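Local coordinates for DUF2235 domain-containing protein (Pseudomonas aeruginosa, PDB 4O5P) that acts as a type VI secretion phospholipase effector, probably hydrolysing membrane lipids through an alpha/beta-hydrolase-type catalytic domain, at residues Arg685-His688 and Ser693-Arg696; Val332-Cys337 and Leu407-Ala412; Ala454-Ala459 and Asp656-Asp661; Val472-Thr477 and His627-Ala632. One frame throughout, in Å; residues are numbered along the deposited sequence.

Interaction 1. Residues Arg685-His688 and Ser693-Arg696; sequences RLVH and SNKR
The carboxamide of Asn-694 is the flat group that joins the two segments, and it deals with the backbone of Arg-685 and Val-687 in two different ways. At its edge, ND2 donates in the amide plane to Arg-685 O at 3.0 Å, almost straight at 171°. OD1 instead takes the N-H of Val-687 from above the carbonyl plane, N to OD1 2.9 Å. The Val-687 methyl CG2 packs 3.7 Å from Asn-694 ND2, the two side chains crossing at about a right angle. The group is brought round by a chi1 of 63°, which sets CG between the backbone N and the carbonyl carbon. A third bond, from Asn-694 N to Val-687 O, joins the two backbones directly, and Leu-686 CD1 lies against Lys-695 CG at 3.7 Å. The His-688 ring comes near Ser-693 CB obliquely; these residues form an antiparallel non-hydrogen-bonded pair. The whole is a short beta hairpin, 687-689 with 692-693, extended past its last strand pair by an asparagine side chain. Strand 346-353 runs parallel to 687-689 on its other edge. Lys-695 NZ hydrogen-bonds Tyr-684 O and makes a salt bridge with Glu-622 of helix 616-637; Arg-685 NE bonds Phe-344 O and NH2 makes a salt bridge with Asp-281.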
loop_
_atom_site.group_PDB
_atom_site.type_symbol
_atom_site.label_atom_id
_atom_site.label_comp_id
_atom_site.label_asym_id
_atom_site.label_seq_id
_atom_site.Cartn_x
_atom_site.Cartn_y
_atom_site.Cartn_z
ATOM N N ARG A 685 -11.509 -11.224 -0.042
ATOM C CA ARG A 685 -10.268 -10.518 -0.322
ATOM C C ARG A 685 -9.102 -11.467 -0.064
ATOM O O ARG A 685 -9.150 -12.276 0.871
ATOM C CB ARG A 685 -10.165 -9.300 0.593
ATOM C CG ARG A 685 -8.882 -8.496 0.455
ATOM C CD ARG A 685 -8.825 -7.383 1.496
ATOM N NE ARG A 685 -7.803 -6.407 1.138
ATOM C CZ ARG A 685 -7.390 -5.420 1.924
ATOM N NH1 ARG A 685 -7.912 -5.260 3.142
ATOM N NH2 ARG A 685 -6.443 -4.606 1.488
ATOM N N LEU A 686 -8.064 -11.400 -0.887
ATOM C CA LEU A 686 -6.896 -12.244 -0.627
ATOM C C LEU A 686 -6.088 -11.630 0.506
ATOM O O LEU A 686 -5.875 -10.408 0.530
ATOM C CB LEU A 686 -6.028 -12.401 -1.881
ATOM C CG LEU A 686 -4.626 -13.003 -1.698
ATOM C CD1 LEU A 686 -4.701 -14.448 -1.158
ATOM C CD2 LEU A 686 -3.910 -12.975 -3.031
ATOM N N VAL A 687 -5.655 -12.480 1.446
ATOM C CA VAL A 687 -4.870 -12.044 2.593
ATOM C C VAL A 687 -3.645 -12.935 2.741
ATOM O O VAL A 687 -3.759 -14.166 2.731
ATOM C CB VAL A 687 -5.678 -12.111 3.916
ATOM C CG1 VAL A 687 -4.836 -11.559 5.084
ATOM C CG2 VAL A 687 -6.960 -11.337 3.806
ATOM N N HIS A 688 -2.478 -12.314 2.846
ATOM C CA HIS A 688 -1.246 -13.038 3.141
ATOM C C HIS A 688 -0.907 -12.932 4.618
ATOM O O HIS A 688 -1.047 -11.863 5.211
ATOM C CB HIS A 688 -0.074 -12.470 2.332
ATOM C CG HIS A 688 -0.219 -12.657 0.855
ATOM N ND1 HIS A 688 -0.958 -11.804 0.064
ATOM C CD2 HIS A 688 0.270 -13.608 0.025
ATOM C CE1 HIS A 688 -0.917 -12.221 -1.188
ATOM N NE2 HIS A 688 -0.180 -13.315 -1.239
ATOM N N SER A 693 -1.469 -17.915 3.021
ATOM C CA SER A 693 -2.561 -17.100 2.510
ATOM C C SER A 693 -3.901 -17.695 2.953
ATOM O O SER A 693 -3.969 -18.870 3.348
ATOM C CB SER A 693 -2.485 -16.997 0.969
ATOM O OG SER A 693 -2.354 -18.286 0.387
ATOM N N ASN A 694 -4.969 -16.898 2.892
ATOM C CA ASN A 694 -6.290 -17.394 3.290
ATOM C C ASN A 694 -6.991 -18.227 2.230
ATOM O O ASN A 694 -7.966 -18.914 2.523
ATOM C CB ASN A 694 -7.212 -16.250 3.752
ATOM C CG ASN A 694 -7.522 -15.242 2.637
ATOM O OD1 ASN A 694 -6.779 -15.118 1.652
ATOM N ND2 ASN A 694 -8.618 -14.506 2.800
ATOM N N LYS A 695 -6.524 -18.141 0.992
ATOM C CA LYS A 695 -7.091 -18.964 -0.061
ATOM C C LYS A 695 -5.972 -19.638 -0.841
ATOM O O LYS A 695 -4.803 -19.219 -0.780
ATOM C CB LYS A 695 -7.974 -18.130 -0.986
ATOM C CG LYS A 695 -7.212 -17.076 -1.765
ATOM C CD LYS A 695 -8.147 -16.281 -2.681
ATOM C CE LYS A 695 -9.152 -15.451 -1.889
ATOM N NZ LYS A 695 -10.166 -14.851 -2.804
ATOM N N ARG A 696 -6.332 -20.691 -1.562
ATOM C CA ARG A 696 -5.376 -21.440 -2.349
ATOM C C ARG A 696 -4.983 -20.641 -3.577
ATOM O O ARG A 696 -5.827 -19.992 -4.214
ATOM C CB ARG A 696 -5.961 -22.800 -2.754
ATOM C CG ARG A 696 -6.316 -23.697 -1.560
ATOM C CD ARG A 696 -6.473 -25.148 -1.990
ATOM N NE ARG A 696 -7.724 -25.353 -2.705
ATOM C CZ ARG A 696 -7.993 -26.398 -3.480
ATOM N NH1 ARG A 696 -7.089 -27.354 -3.670
ATOM N NH2 ARG A 696 -9.170 -26.472 -4.075
#

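Interaction 2. Residues Val332-Cys337 and Leu407-Ala412; sequences VHLVSC and LQHMYA
Met-410, a selenomethionine in this crystal, reaches from helix 403-416 toward Val-332 and Leu-334 of strand 331-336, in the helix-on-sheet layering of an alpha/beta-hydrolase fold. Helix and strand segments run nearly antiparallel, at 173°, with their axes 10.0 Å apart. From CB the chain leaves with CG anti to the backbone N (chi1 -176°), then bends at both following torsions, which turns its end onto the strand. SE comes first to Val-332, 4.1 Å from CG1. CE, beyond it, lies 3.9 Å from Val-332 O and also packs on CG and CD1 of Leu-334. The methionine and the two strand side chains slide past one another in opposite directions; their side-chain contacts are apolar, while CE also lies against the backbone oxygen of Val-332. Met-410 touches Phe-276 and Phe-280 of strand 270-280 as well, and His-409 meets Tyr-373 of strand 370-375 edge-to-face, so the helix covers three neighbouring strands of the main sheet. The nitrogens of the His-409 ring are bonded outside the two segments, ND1 to Tyr-375 OH and NE2 to Glu-413 OE1. On that ring packs the Leu-334 methyl CD2, approaching obliquely, 3.8 Å from His-409 ND1.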
loop_
_atom_site.group_PDB
_atom_site.type_symbol
_atom_site.label_atom_id
_atom_site.label_comp_id
_atom_site.label_asym_id
_atom_site.label_seq_id
_atom_site.Cartn_x
_atom_site.Cartn_y
_atom_site.Cartn_z
ATOM N N VAL A 332 1.444 -1.138 15.238
ATOM C CA VAL A 332 -0.013 -1.153 15.189
ATOM C C VAL A 332 -0.465 -1.213 13.722
ATOM O O VAL A 332 -0.078 -0.362 12.933
ATOM C CB VAL A 332 -0.599 0.109 15.829
ATOM C CG1 VAL A 332 -2.102 0.183 15.554
ATOM C CG2 VAL A 332 -0.290 0.166 17.357
ATOM N N HIS A 333 -1.277 -2.207 13.361
ATOM C CA HIS A 333 -1.765 -2.333 11.980
ATOM C C HIS A 333 -3.289 -2.300 11.948
ATOM O O HIS A 333 -3.941 -3.195 12.454
ATOM C CB HIS A 333 -1.300 -3.664 11.389
ATOM C CG HIS A 333 -1.519 -3.795 9.910
ATOM N ND1 HIS A 333 -1.607 -5.020 9.285
ATOM C CD2 HIS A 333 -1.621 -2.866 8.928
ATOM C CE1 HIS A 333 -1.753 -4.842 7.982
ATOM N NE2 HIS A 333 -1.768 -3.544 7.739
ATOM N N LEU A 334 -3.844 -1.272 11.327
ATOM C CA LEU A 334 -5.271 -1.114 11.192
ATOM C C LEU A 334 -5.619 -1.582 9.792
ATOM O O LEU A 334 -5.041 -1.082 8.821
ATOM C CB LEU A 334 -5.620 0.369 11.358
ATOM C CG LEU A 334 -5.111 1.010 12.652
ATOM C CD1 LEU A 334 -5.609 2.428 12.780
ATOM C CD2 LEU A 334 -5.502 0.172 13.894
ATOM N N VAL A 335 -6.557 -2.529 9.689
ATOM C CA VAL A 335 -6.909 -3.135 8.402
ATOM C C VAL A 335 -8.386 -2.967 8.026
ATOM O O VAL A 335 -9.250 -2.878 8.895
ATOM C CB VAL A 335 -6.516 -4.642 8.360
ATOM C CG1 VAL A 335 -5.063 -4.836 8.856
ATOM C CG2 VAL A 335 -7.452 -5.474 9.215
ATOM N N SER A 336 -8.663 -2.913 6.719
ATOM C CA SER A 336 -10.026 -2.805 6.181
ATOM C C SER A 336 -10.719 -4.168 6.153
ATOM O O SER A 336 -10.132 -5.145 5.689
ATOM C CB SER A 336 -9.943 -2.235 4.757
ATOM O OG SER A 336 -11.111 -2.509 3.994
ATOM N N CYS A 337 -11.960 -4.244 6.642
ATOM C CA CYS A 337 -12.740 -5.481 6.571
ATOM C C CYS A 337 -13.494 -5.656 5.252
ATOM O O CYS A 337 -13.841 -6.778 4.872
ATOM C CB CYS A 337 -13.774 -5.512 7.702
ATOM S SG CYS A 337 -13.056 -5.668 9.317
ATOM N N LEU A 407 -7.534 7.326 11.979
ATOM C CA LEU A 407 -6.519 8.384 12.118
ATOM C C LEU A 407 -6.295 8.712 13.591
ATOM O O LEU A 407 -5.155 8.663 14.101
ATOM C CB LEU A 407 -6.953 9.644 11.363
ATOM C CG LEU A 407 -6.214 10.943 11.670
ATOM C CD1 LEU A 407 -4.771 10.865 11.177
ATOM C CD2 LEU A 407 -6.926 12.090 11.019
ATOM N N GLN A 408 -7.381 9.005 14.290
ATOM C CA GLN A 408 -7.239 9.351 15.696
ATOM C C GLN A 408 -6.636 8.173 16.451
ATOM O O GLN A 408 -5.747 8.344 17.315
ATOM C CB GLN A 408 -8.579 9.786 16.296
ATOM C CG GLN A 408 -8.981 11.206 15.904
ATOM C CD GLN A 408 -9.975 11.840 16.878
ATOM O OE1 GLN A 408 -10.338 11.243 17.894
ATOM N NE2 GLN A 408 -10.421 13.061 16.565
ATOM N N HIS A 409 -7.059 6.973 16.078
ATOM C CA HIS A 409 -6.602 5.811 16.811
ATOM C C HIS A 409 -5.086 5.748 16.647
ATOM O O HIS A 409 -4.347 5.573 17.635
ATOM C CB HIS A 409 -7.304 4.542 16.311
ATOM C CG HIS A 409 -6.879 3.284 17.004
ATOM N ND1 HIS A 409 -7.386 2.047 16.670
ATOM C CD2 HIS A 409 -5.991 3.067 18.008
ATOM C CE1 HIS A 409 -6.824 1.123 17.431
ATOM N NE2 HIS A 409 -5.969 1.716 18.245
HETATM N N MSE A 410 -4.623 5.976 15.414
HETATM C CA MSE A 410 -3.222 5.752 15.122
HETATM C C MSE A 410 -2.473 6.805 15.899
HETATM O O MSE A 410 -1.448 6.519 16.543
HETATM C CB MSE A 410 -2.931 5.862 13.611
HETATM C CG MSE A 410 -1.478 5.521 13.281
HETATM SE SE MSE A 410 -1.102 3.630 13.606
HETATM C CE MSE A 410 -1.787 2.962 11.921
ATOM N N TYR A 411 -3.052 8.008 15.912
ATOM C CA TYR A 411 -2.425 9.119 16.590
ATOM C C TYR A 411 -2.188 8.726 18.038
ATOM O O TYR A 411 -1.062 8.847 18.555
ATOM C CB TYR A 411 -3.322 10.355 16.496
ATOM C CG TYR A 411 -2.816 11.535 17.275
ATOM C CD1 TYR A 411 -1.953 12.457 16.701
ATOM C CD2 TYR A 411 -3.215 11.737 18.589
ATOM C CE1 TYR A 411 -1.498 13.556 17.433
ATOM C CE2 TYR A 411 -2.771 12.809 19.316
ATOM C CZ TYR A 411 -1.916 13.714 18.748
ATOM O OH TYR A 411 -1.485 14.779 19.515
ATOM N N ALA A 412 -3.229 8.183 18.673
ATOM C CA ALA A 412 -3.155 7.930 20.106
ATOM C C ALA A 412 -2.069 6.904 20.349
ATOM O O ALA A 412 -1.240 7.066 21.265
ATOM C CB ALA A 412 -4.499 7.447 20.650
#

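Interaction 3. Residues Ala454-Ala459 and Asp656-Asp661; sequences ATRFNA and DEQVHD
Arg-456 reaches out from helix 451-463 and puts one nitrogen, NH1, between Glu-657 and Gln-658 at the end of helix 649-657. This is the tight part of the contact. NH1 gives a 2.7 Å hydrogen bond to Glu-657 OE1, at 161°, which is also a salt bridge, and a 3.0 Å bond to Gln-658 OE1. Both acceptors lie at the guanidinium edge, in its plane, so the two bonds together fix the rotation of the group. The acceptors are used differently: Gln-658 OE1 is met in its carbonyl plane on a lone pair, whereas Glu-657 OE1 is met on its anti side and tilted out of the carboxylate plane. The amide stands steeply to the guanidinium, their planes 68° apart, and the glutamine comes across the arginine at about a right angle. Arg-456 manages the span because its chain is extended from CG to NE, with CG beside the backbone N. Its CD also sits 3.4 Å from Gln-658 OE1.

The other flank is looser. The bond from NH2 to Glu-657 OE1, 3.2 Å, is weak, and Glu-657 is partly exposed while Arg-456 and Gln-658 are buried. The backbones stay well apart, Arg-456 CA to Gln-658 CA being 8.7 Å. NE2 of the Gln-658 amide bonds Phe-400 O, consistent with the amide being held in this orientation; Arg-456 also packs on Ala-653 and Leu-654. A salt bridge with an added amide hydrogen bond thus joins helix 451-463 to the C-terminal end of helix 649-657, nearly 200 residues later, within the C-terminal region of Tle1-like effectors.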
loop_
_atom_site.group_PDB
_atom_site.type_symbol
_atom_site.label_atom_id
_atom_site.label_comp_id
_atom_site.label_asym_id
_atom_site.label_seq_id
_atom_site.Cartn_x
_atom_site.Cartn_y
_atom_site.Cartn_z
ATOM N N ALA A 454 -18.827 9.335 15.067
ATOM C CA ALA A 454 -18.495 8.466 16.197
ATOM C C ALA A 454 -19.605 7.454 16.495
ATOM O O ALA A 454 -19.343 6.285 16.743
ATOM C CB ALA A 454 -18.182 9.284 17.440
ATOM N N THR A 455 -20.845 7.914 16.462
ATOM C CA THR A 455 -21.989 7.078 16.791
ATOM C C THR A 455 -22.156 5.924 15.797
ATOM O O THR A 455 -22.365 4.769 16.187
ATOM C CB THR A 455 -23.258 7.922 16.781
ATOM O OG1 THR A 455 -23.261 8.786 17.931
ATOM C CG2 THR A 455 -24.478 7.040 16.823
ATOM N N ARG A 456 -22.064 6.250 14.513
ATOM C CA ARG A 456 -22.191 5.250 13.456
ATOM C C ARG A 456 -21.057 4.223 13.481
ATOM O O ARG A 456 -21.263 2.988 13.366
ATOM C CB ARG A 456 -22.252 5.980 12.103
ATOM C CG ARG A 456 -23.548 6.815 11.939
ATOM C CD ARG A 456 -23.488 7.721 10.714
ATOM N NE ARG A 456 -24.711 8.501 10.531
ATOM C CZ ARG A 456 -25.027 9.152 9.410
ATOM N NH1 ARG A 456 -24.214 9.115 8.371
ATOM N NH2 ARG A 456 -26.156 9.848 9.334
ATOM N N PHE A 457 -19.843 4.737 13.640
ATOM C CA PHE A 457 -18.705 3.857 13.796
ATOM C C PHE A 457 -18.953 2.921 14.969
ATOM O O PHE A 457 -18.823 1.713 14.851
ATOM C CB PHE A 457 -17.417 4.656 14.032
ATOM C CG PHE A 457 -16.254 3.792 14.388
ATOM C CD1 PHE A 457 -16.008 3.444 15.714
ATOM C CD2 PHE A 457 -15.427 3.292 13.396
ATOM C CE1 PHE A 457 -14.947 2.621 16.040
ATOM C CE2 PHE A 457 -14.355 2.475 13.714
ATOM C CZ PHE A 457 -14.114 2.140 15.039
ATOM N N ASN A 458 -19.307 3.473 16.119
ATOM C CA ASN A 458 -19.546 2.631 17.281
ATOM C C ASN A 458 -20.673 1.606 17.091
ATOM O O ASN A 458 -20.648 0.546 17.702
ATOM C CB ASN A 458 -19.755 3.494 18.526
ATOM C CG ASN A 458 -18.480 4.219 18.947
ATOM O OD1 ASN A 458 -17.372 3.726 18.723
ATOM N ND2 ASN A 458 -18.633 5.399 19.555
ATOM N N ALA A 459 -21.650 1.893 16.234
ATOM C CA ALA A 459 -22.672 0.872 15.963
ATOM C C ALA A 459 -22.021 -0.304 15.240
ATOM O O ALA A 459 -22.245 -1.494 15.575
ATOM C CB ALA A 459 -23.812 1.450 15.145
ATOM N N ASP A 656 -24.347 3.632 4.098
ATOM C CA ASP A 656 -24.869 4.645 3.168
ATOM C C ASP A 656 -23.950 5.857 2.968
ATOM O O ASP A 656 -23.655 6.226 1.836
ATOM C CB ASP A 656 -26.217 5.161 3.661
ATOM C CG ASP A 656 -27.374 4.231 3.348
ATOM O OD1 ASP A 656 -27.171 3.072 2.920
ATOM O OD2 ASP A 656 -28.518 4.678 3.562
ATOM N N GLU A 657 -23.517 6.474 4.074
ATOM C CA GLU A 657 -22.874 7.790 4.045
ATOM C C GLU A 657 -21.395 7.826 4.474
ATOM O O GLU A 657 -20.761 8.879 4.432
ATOM C CB GLU A 657 -23.672 8.792 4.903
ATOM C CG GLU A 657 -25.110 9.024 4.430
ATOM C CD GLU A 657 -25.809 10.115 5.225
ATOM O OE1 GLU A 657 -25.353 10.438 6.344
ATOM O OE2 GLU A 657 -26.811 10.664 4.722
ATOM N N GLN A 658 -20.835 6.690 4.882
ATOM C CA GLN A 658 -19.416 6.681 5.283
ATOM C C GLN A 658 -18.555 5.701 4.482
ATOM O O GLN A 658 -17.454 6.050 4.060
ATOM C CB GLN A 658 -19.283 6.420 6.782
ATOM C CG GLN A 658 -19.210 7.718 7.621
ATOM C CD GLN A 658 -20.536 8.453 7.751
ATOM O OE1 GLN A 658 -21.598 7.836 7.841
ATOM N NE2 GLN A 658 -20.478 9.787 7.774
ATOM N N VAL A 659 -19.088 4.504 4.239
ATOM C CA VAL A 659 -18.343 3.439 3.587
ATOM C C VAL A 659 -18.336 3.600 2.072
ATOM O O VAL A 659 -19.395 3.612 1.423
ATOM C CB VAL A 659 -18.889 2.048 3.977
ATOM C CG1 VAL A 659 -18.178 0.935 3.184
ATOM C CG2 VAL A 659 -18.726 1.824 5.487
ATOM N N HIS A 660 -17.139 3.702 1.506
ATOM C CA HIS A 660 -16.995 3.845 0.052
ATOM C C HIS A 660 -17.035 2.497 -0.653
ATOM O O HIS A 660 -17.139 1.456 -0.014
ATOM C CB HIS A 660 -15.717 4.602 -0.323
ATOM C CG HIS A 660 -15.738 6.049 0.059
ATOM N ND1 HIS A 660 -15.655 6.472 1.373
ATOM C CD2 HIS A 660 -15.839 7.170 -0.695
ATOM C CE1 HIS A 660 -15.694 7.796 1.404
ATOM N NE2 HIS A 660 -15.810 8.242 0.162
ATOM N N ASP A 661 -16.973 2.528 -1.977
ATOM C CA ASP A 661 -17.066 1.311 -2.760
ATOM C C ASP A 661 -15.890 1.369 -3.704
ATOM O O ASP A 661 -15.954 1.991 -4.770
ATOM C CB ASP A 661 -18.393 1.272 -3.532
ATOM C CG ASP A 661 -18.633 -0.059 -4.235
ATOM O OD1 ASP A 661 -17.652 -0.727 -4.629
ATOM O OD2 ASP A 661 -19.807 -0.446 -4.418
#

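Interaction 4. Residues Val472-Thr477 and His627-Ala632; sequences VIRRET and HRDGSA
Arg-474 and Asp-629 face each other from two helices and lock in an interhelical, bidentate side-on salt bridge, one nitrogen to each carboxylate oxygen. NE donates to OD2 at 2.8 Å and NH2 to OD1 at 3.1 Å, and both oxygens are approached on the syn side. The fit is slightly skewed: the guanidinium and carboxylate planes are 31° apart, and the oxygens lie somewhat out of the guanidinium plane. Arg-474 is fully stretched, every torsion from chi1 (170°) to chi4 staying near anti, which carries its end across to the other helix although its CB does not aim there. The CB of Asp-629 points toward the other helix, CG lying beside the backbone N, and the two side chains cross at about a right angle. A water adds a third link, donating to Arg-474 O and to Asp-629 OD2, so OD2 receives both NE and the water. Within each helix a hydroxyl folds back on the preceding turn: Thr-477 OG1 bonds Ile-473 O at 2.6 Å and Ser-631 OG bonds His-627 O. Helix 469-487 lies beside helix 616-637 here near the surface of the C-terminal region, with Arg-474 also touching Gln-625, Asp-629 resting on Ala-478, and Val-472 packing on strand 7-10.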
loop_
_atom_site.group_PDB
_atom_site.type_symbol
_atom_site.label_atom_id
_atom_site.label_comp_id
_atom_site.label_asym_id
_atom_site.label_seq_id
_atom_site.Cartn_x
_atom_site.Cartn_y
_atom_site.Cartn_z
ATOM N N VAL A 472 -13.526 -12.736 10.650
ATOM C CA VAL A 472 -13.997 -11.363 10.654
ATOM C C VAL A 472 -14.252 -10.938 9.210
ATOM O O VAL A 472 -15.232 -10.257 8.921
ATOM C CB VAL A 472 -13.008 -10.394 11.385
ATOM C CG1 VAL A 472 -13.324 -8.952 11.065
ATOM C CG2 VAL A 472 -13.076 -10.598 12.899
ATOM N N ILE A 473 -13.380 -11.360 8.305
ATOM C CA ILE A 473 -13.564 -11.046 6.893
ATOM C C ILE A 473 -14.798 -11.748 6.316
ATOM O O ILE A 473 -15.564 -11.136 5.559
ATOM C CB ILE A 473 -12.292 -11.357 6.068
ATOM C CG1 ILE A 473 -11.197 -10.368 6.436
ATOM C CG2 ILE A 473 -12.566 -11.303 4.547
ATOM C CD1 ILE A 473 -9.941 -10.551 5.639
ATOM N N ARG A 474 -14.988 -13.020 6.657
ATOM C CA ARG A 474 -16.172 -13.747 6.199
ATOM C C ARG A 474 -17.437 -12.991 6.615
ATOM O O ARG A 474 -18.311 -12.685 5.781
ATOM C CB ARG A 474 -16.201 -15.179 6.780
ATOM C CG ARG A 474 -17.529 -15.903 6.537
ATOM C CD ARG A 474 -17.654 -17.295 7.172
ATOM N NE ARG A 474 -18.929 -17.899 6.752
ATOM C CZ ARG A 474 -19.441 -19.036 7.226
ATOM N NH1 ARG A 474 -18.813 -19.739 8.167
ATOM N NH2 ARG A 474 -20.602 -19.470 6.760
ATOM N N ARG A 475 -17.516 -12.657 7.899
ATOM C CA ARG A 475 -18.730 -12.037 8.428
ATOM C C ARG A 475 -18.951 -10.588 7.954
ATOM O O ARG A 475 -20.071 -10.208 7.619
ATOM C CB ARG A 475 -18.772 -12.156 9.969
ATOM C CG ARG A 475 -20.119 -11.728 10.579
ATOM C CD ARG A 475 -20.204 -12.015 12.087
ATOM N NE ARG A 475 -21.527 -11.689 12.616
ATOM C CZ ARG A 475 -21.882 -10.477 13.045
ATOM N NH1 ARG A 475 -21.009 -9.483 13.001
ATOM N NH2 ARG A 475 -23.108 -10.248 13.514
ATOM N N GLU A 476 -17.882 -9.793 7.879
ATOM C CA GLU A 476 -17.996 -8.413 7.405
ATOM C C GLU A 476 -18.298 -8.347 5.909
ATOM O O GLU A 476 -19.010 -7.438 5.442
ATOM C CB GLU A 476 -16.727 -7.615 7.760
ATOM C CG GLU A 476 -16.639 -7.349 9.258
ATOM C CD GLU A 476 -17.830 -6.540 9.746
ATOM O OE1 GLU A 476 -18.287 -5.633 8.990
ATOM O OE2 GLU A 476 -18.294 -6.791 10.889
ATOM N N THR A 477 -17.804 -9.339 5.170
ATOM C CA THR A 477 -18.089 -9.410 3.732
ATOM C C THR A 477 -19.565 -9.675 3.620
ATOM O O THR A 477 -20.239 -9.058 2.793
ATOM C CB THR A 477 -17.322 -10.516 3.021
ATOM O OG1 THR A 477 -15.911 -10.276 3.156
ATOM C CG2 THR A 477 -17.663 -10.504 1.506
ATOM N N HIS A 627 -23.053 -15.432 -0.875
ATOM C CA HIS A 627 -24.454 -15.303 -1.249
ATOM C C HIS A 627 -25.367 -15.702 -0.090
ATOM O O HIS A 627 -26.270 -14.950 0.281
ATOM C CB HIS A 627 -24.732 -16.153 -2.482
ATOM C CG HIS A 627 -25.917 -15.707 -3.269
ATOM N ND1 HIS A 627 -27.210 -15.980 -2.882
ATOM C CD2 HIS A 627 -26.005 -15.033 -4.441
ATOM C CE1 HIS A 627 -28.047 -15.489 -3.781
ATOM N NE2 HIS A 627 -27.342 -14.912 -4.737
ATOM N N ARG A 628 -25.106 -16.864 0.502
ATOM C CA ARG A 628 -25.898 -17.348 1.648
ATOM C C ARG A 628 -25.827 -16.502 2.931
ATOM O O ARG A 628 -26.881 -16.100 3.467
ATOM C CB ARG A 628 -25.535 -18.804 1.965
ATOM C CG ARG A 628 -25.731 -19.734 0.785
ATOM C CD ARG A 628 -25.627 -21.191 1.210
ATOM N NE ARG A 628 -24.831 -21.994 0.285
ATOM C CZ ARG A 628 -25.249 -22.385 -0.915
ATOM N NH1 ARG A 628 -26.453 -22.036 -1.347
ATOM N NH2 ARG A 628 -24.463 -23.124 -1.690
ATOM N N ASP A 629 -24.610 -16.277 3.445
ATOM C CA ASP A 629 -24.389 -15.405 4.613
ATOM C C ASP A 629 -25.006 -14.026 4.366
ATOM O O ASP A 629 -25.734 -13.492 5.211
ATOM C CB ASP A 629 -22.890 -15.163 4.915
ATOM C CG ASP A 629 -22.101 -16.426 5.291
ATOM O OD1 ASP A 629 -22.672 -17.528 5.474
ATOM O OD2 ASP A 629 -20.856 -16.295 5.401
ATOM N N GLY A 630 -24.666 -13.433 3.224
ATOM C CA GLY A 630 -25.228 -12.158 2.819
ATOM C C GLY A 630 -26.752 -12.079 2.862
ATOM O O GLY A 630 -27.325 -11.155 3.456
ATOM N N SER A 631 -27.418 -13.040 2.236
ATOM C CA SER A 631 -28.880 -13.059 2.235
ATOM C C SER A 631 -29.458 -13.181 3.664
ATOM O O SER A 631 -30.398 -12.423 4.074
ATOM C CB SER A 631 -29.359 -14.212 1.353
ATOM O OG SER A 631 -28.883 -14.049 0.028
ATOM N N ALA A 632 -28.918 -14.101 4.426
ATOM C CA ALA A 632 -29.324 -14.286 5.816
ATOM C C ALA A 632 -29.193 -13.007 6.631
ATOM O O ALA A 632 -30.130 -12.589 7.236
ATOM C CB ALA A 632 -28.602 -15.463 6.473
HETATM O O HOH W 1 -19.389 -14.398 3.926
#

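In the fold
Along the chain interaction 2 comes first, in the catalytic region; the other three lie in the C-terminal region. Interaction 4 opens and closes between the two halves of interaction 3, and interaction 1 comes last. Helix 451-463 of interaction 3 directly precedes helix 469-487 of interaction 4. Interaction 4 touches both interaction 1, by Ile-473 on Val-687 with centres 16 Å apart, and interaction 2, by Val-472 and Glu-476 on Cys-337. Arg-685 meets Ser-336, joining interactions 1 and 2. Interaction 3 touches none of the others, its nearest atoms being about 7 Å from interaction 2 and 8 Å from interaction 4. C-terminal segments thus pack on the end of strand 331-336 and the loop after it, close to what may be the catalytic triad.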